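Local coordinates for protein glutathione S-transferase (PDB 2YCD) that probably conjugates glutathione to electrophilic compounds, such as herbicides, as a detoxifying transferase of a novel bacterial class, at residues A[32-37]-A[185-190]. Sequence-based numbering, arbitrary orientation. Where two conformers were deposited one is given.
Sequences LARDMP and LRRLES. With GTB (S-(p-nitrobenzyl)glutathione), chain B.
The active-site cleft of the glutathione transferase fold, where the thioredoxin-like N-terminal domain faces the helical C-terminal domain, is lined here by L32 and R34 from one side and R187 from the other, with R186 behind, against L32. L32 makes the closest touch between the two segments: its CD2 methyl lies 3.6 Å from the backbone O of R186 and rests over one face of the R186 guanidinium, 3.8 Å above its plane and offset toward the rim. E189 holds that group from its edge, gripped side-on through NE and NH2; the NE to OE2 bond is 3.0 Å long and close to straight at 161°, the NH2 to OE1 bond more bent. A further bond from R186 NH2 to the carbonyl of R30, together with a salt bridge from K208 to E189, ties this group to both domains.

Closer to the bound S-(p-nitrobenzyl)glutathione, R187 bends at its third torsion (chi3 77°), which brings its guanidinium against the nitrobenzyl ring; ring atom C6' lies over one guanidinium face, 3.2 Å above the plane and toward the rim. The rest of the ligand is followed by R34, extended from CG to NE. In one of its two modelled conformers, CG packs 3.5 Å from the thioether SG2, and CD approaches carboxylate oxygen O11 at 3.4 Å. In this conformer R34 crosses R187 at about a right angle, guanidinium planes 65° apart; their approach, NH2 to NH1 at 3.8 Å, is correspondingly uncertain. E123 forms a salt bridge with R34 NH1, which would offset part of this positive charge. Such a field, beside the glutamyl carboxylate, is consistent with electrostatic attraction for anionic glutathione, while R187 and L32, its CB 3.7 Å from nitro oxygen O41, border the aromatic substituent.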
loop_
_atom_site.group_PDB
_atom_site.type_symbol
_atom_site.label_atom_id
_atom_site.label_comp_id
_atom_site.label_asym_id
_atom_site.label_seq_id
_atom_site.Cartn_x
_atom_site.Cartn_y
_atom_site.Cartn_z
ATOM N N LEU A 32 14.675 8.927 6.322
ATOM C CA LEU A 32 13.392 9.001 5.640
ATOM C C LEU A 32 13.246 7.941 4.567
ATOM O O LEU A 32 12.138 7.726 4.078
ATOM C CB LEU A 32 13.174 10.393 5.034
ATOM C CG LEU A 32 13.167 11.570 6.007
ATOM C CD1 LEU A 32 13.178 12.891 5.225
ATOM C CD2 LEU A 32 11.981 11.499 6.952
ATOM N N ALA A 33 14.330 7.271 4.192
ATOM C CA ALA A 33 14.245 6.185 3.218
ATOM C C ALA A 33 13.557 4.957 3.828
ATOM O O ALA A 33 13.475 4.825 5.060
ATOM C CB ALA A 33 15.628 5.845 2.660
ATOM N N ARG A 34 13.090 4.051 2.970
ATOM C CA ARG A 34 12.188 2.981 3.408
ATOM C C ARG A 34 12.852 1.821 4.145
ATOM O O ARG A 34 12.172 0.914 4.613
ATOM C CB ARG A 34 11.321 2.481 2.248
ATOM C CG ARG A 34 10.343 3.544 1.762
ATOM C CD ARG A 34 9.617 3.071 0.518
ATOM N NE ARG A 34 8.758 4.100 -0.076
ATOM C CZ ARG A 34 7.458 4.237 0.175
ATOM N NH1 ARG A 34 6.850 3.418 1.026
ATOM N NH2 ARG A 34 6.765 5.195 -0.427
ATOM N N ASP A 35 14.175 1.862 4.285
ATOM C CA ASP A 35 14.836 0.940 5.212
ATOM C C ASP A 35 14.505 1.312 6.666
ATOM O O ASP A 35 14.549 0.459 7.551
ATOM C CB ASP A 35 16.360 0.941 5.014
ATOM C CG ASP A 35 16.983 2.315 5.241
ATOM O OD1 ASP A 35 16.627 3.264 4.506
ATOM O OD2 ASP A 35 17.817 2.474 6.154
ATOM N N MET A 36 14.153 2.567 6.924
ATOM C CA MET A 36 13.954 2.999 8.303
ATOM C C MET A 36 12.852 2.221 9.055
ATOM O O MET A 36 13.077 1.769 10.184
ATOM C CB MET A 36 13.730 4.506 8.368
ATOM C CG MET A 36 13.561 5.014 9.778
ATOM S SD MET A 36 15.071 4.879 10.797
ATOM C CE MET A 36 14.348 5.426 12.329
ATOM N N PRO A 37 11.659 2.052 8.449
ATOM C CA PRO A 37 10.641 1.287 9.194
ATOM C C PRO A 37 11.066 -0.149 9.436
ATOM O O PRO A 37 10.711 -0.718 10.464
ATOM C CB PRO A 37 9.387 1.350 8.291
ATOM C CG PRO A 37 9.913 1.838 6.929
ATOM C CD PRO A 37 11.087 2.728 7.271
ATOM N N LEU A 185 4.529 9.804 7.958
ATOM C CA LEU A 185 4.268 11.183 8.384
ATOM C C LEU A 185 5.548 12.003 8.487
ATOM O O LEU A 185 5.523 13.216 8.251
ATOM C CB LEU A 185 3.532 11.198 9.729
ATOM C CG LEU A 185 2.074 10.738 9.688
ATOM C CD1 LEU A 185 1.544 10.578 11.097
ATOM C CD2 LEU A 185 1.217 11.717 8.903
ATOM N N ARG A 186 6.661 11.361 8.827
ATOM C CA ARG A 186 7.930 12.076 8.921
ATOM C C ARG A 186 8.377 12.707 7.610
ATOM O O ARG A 186 9.188 13.629 7.638
ATOM C CB ARG A 186 9.034 11.191 9.507
ATOM C CG ARG A 186 8.882 10.940 11.009
ATOM C CD ARG A 186 10.204 10.380 11.632
ATOM N NE ARG A 186 11.292 11.355 11.467
ATOM C CZ ARG A 186 12.469 11.136 10.882
ATOM N NH1 ARG A 186 12.790 9.943 10.425
ATOM N NH2 ARG A 186 13.353 12.133 10.772
ATOM N N ARG A 187 7.846 12.233 6.473
ATOM C CA ARG A 187 8.149 12.891 5.198
ATOM C C ARG A 187 7.628 14.320 5.136
ATOM O O ARG A 187 8.029 15.089 4.265
ATOM C CB ARG A 187 7.628 12.060 4.028
ATOM C CG ARG A 187 8.296 10.702 3.993
ATOM C CD ARG A 187 7.904 9.894 2.793
ATOM N NE ARG A 187 8.602 10.350 1.598
ATOM C CZ ARG A 187 8.965 9.557 0.598
ATOM N NH1 ARG A 187 8.695 8.255 0.640
ATOM N NH2 ARG A 187 9.578 10.073 -0.453
ATOM N N LEU A 188 6.772 14.686 6.085
ATOM C CA LEU A 188 6.243 16.053 6.169
ATOM C C LEU A 188 6.998 16.960 7.124
ATOM O O LEU A 188 6.646 18.144 7.238
ATOM C CB LEU A 188 4.778 16.042 6.591
ATOM C CG LEU A 188 3.817 15.418 5.589
ATOM C CD1 LEU A 188 2.431 15.368 6.202
ATOM C CD2 LEU A 188 3.798 16.231 4.291
ATOM N N GLU A 189 7.994 16.445 7.837
ATOM C CA GLU A 189 8.693 17.272 8.835
ATOM C C GLU A 189 9.238 18.567 8.228
ATOM O O GLU A 189 8.998 19.643 8.763
ATOM C CB GLU A 189 9.820 16.497 9.532
ATOM C CG GLU A 189 9.341 15.441 10.524
ATOM C CD GLU A 189 10.486 14.680 11.199
ATOM O OE1 GLU A 189 11.629 14.737 10.699
ATOM O OE2 GLU A 189 10.236 14.020 12.234
ATOM N N SER A 190 9.934 18.460 7.101
ATOM C CA SER A 190 10.593 19.606 6.475
ATOM C C SER A 190 9.615 20.692 6.011
ATOM O O SER A 190 9.990 21.868 5.888
ATOM C CB SER A 190 11.451 19.135 5.295
ATOM O OG SER A 190 10.637 18.640 4.246
HETATM N N1 GTB B . 6.883 -0.034 -2.267
HETATM C CA1 GTB B . 8.327 -0.085 -1.997
HETATM C C1 GTB B . 8.573 -0.329 -0.530
HETATM O O11 GTB B . 7.801 0.227 0.279
HETATM O O12 GTB B . 9.535 -1.055 -0.180
HETATM C CB1 GTB B . 8.960 1.228 -2.485
HETATM C CG1 GTB B . 10.481 1.184 -2.364
HETATM C CD1 GTB B . 11.117 2.511 -2.732
HETATM O OE1 GTB B . 10.408 3.446 -3.104
HETATM N N2 GTB B . 12.440 2.583 -2.606
HETATM C CA2 GTB B . 13.190 3.804 -2.907
HETATM C C2 GTB B . 14.318 3.543 -3.856
HETATM O O2 GTB B . 14.973 2.504 -3.815
HETATM C CB2 GTB B . 13.867 4.300 -1.615
HETATM S SG2 GTB B . 12.756 4.857 -0.366
HETATM N N3 GTB B . 14.579 4.518 -4.729
HETATM C CA3 GTB B . 15.671 4.495 -5.689
HETATM C C3 GTB B . 15.229 4.332 -7.114
HETATM O O31 GTB B . 14.013 4.331 -7.384
HETATM O O32 GTB B . 16.139 4.200 -7.965
HETATM C "C'" GTB B . 11.999 6.322 -1.003
HETATM C "C1'" GTB B . 12.691 7.579 -0.542
HETATM C "C2'" GTB B . 13.669 8.163 -1.331
HETATM C "C3'" GTB B . 14.299 9.330 -0.901
HETATM C "C4'" GTB B . 13.942 9.907 0.315
HETATM N N41 GTB B . 14.571 11.091 0.744
HETATM O O41 GTB B . 14.198 11.676 1.758
HETATM O O42 GTB B . 15.487 11.539 0.081
HETATM C "C5'" GTB B . 12.955 9.320 1.095
HETATM C "C6'" GTB B . 12.322 8.157 0.667
#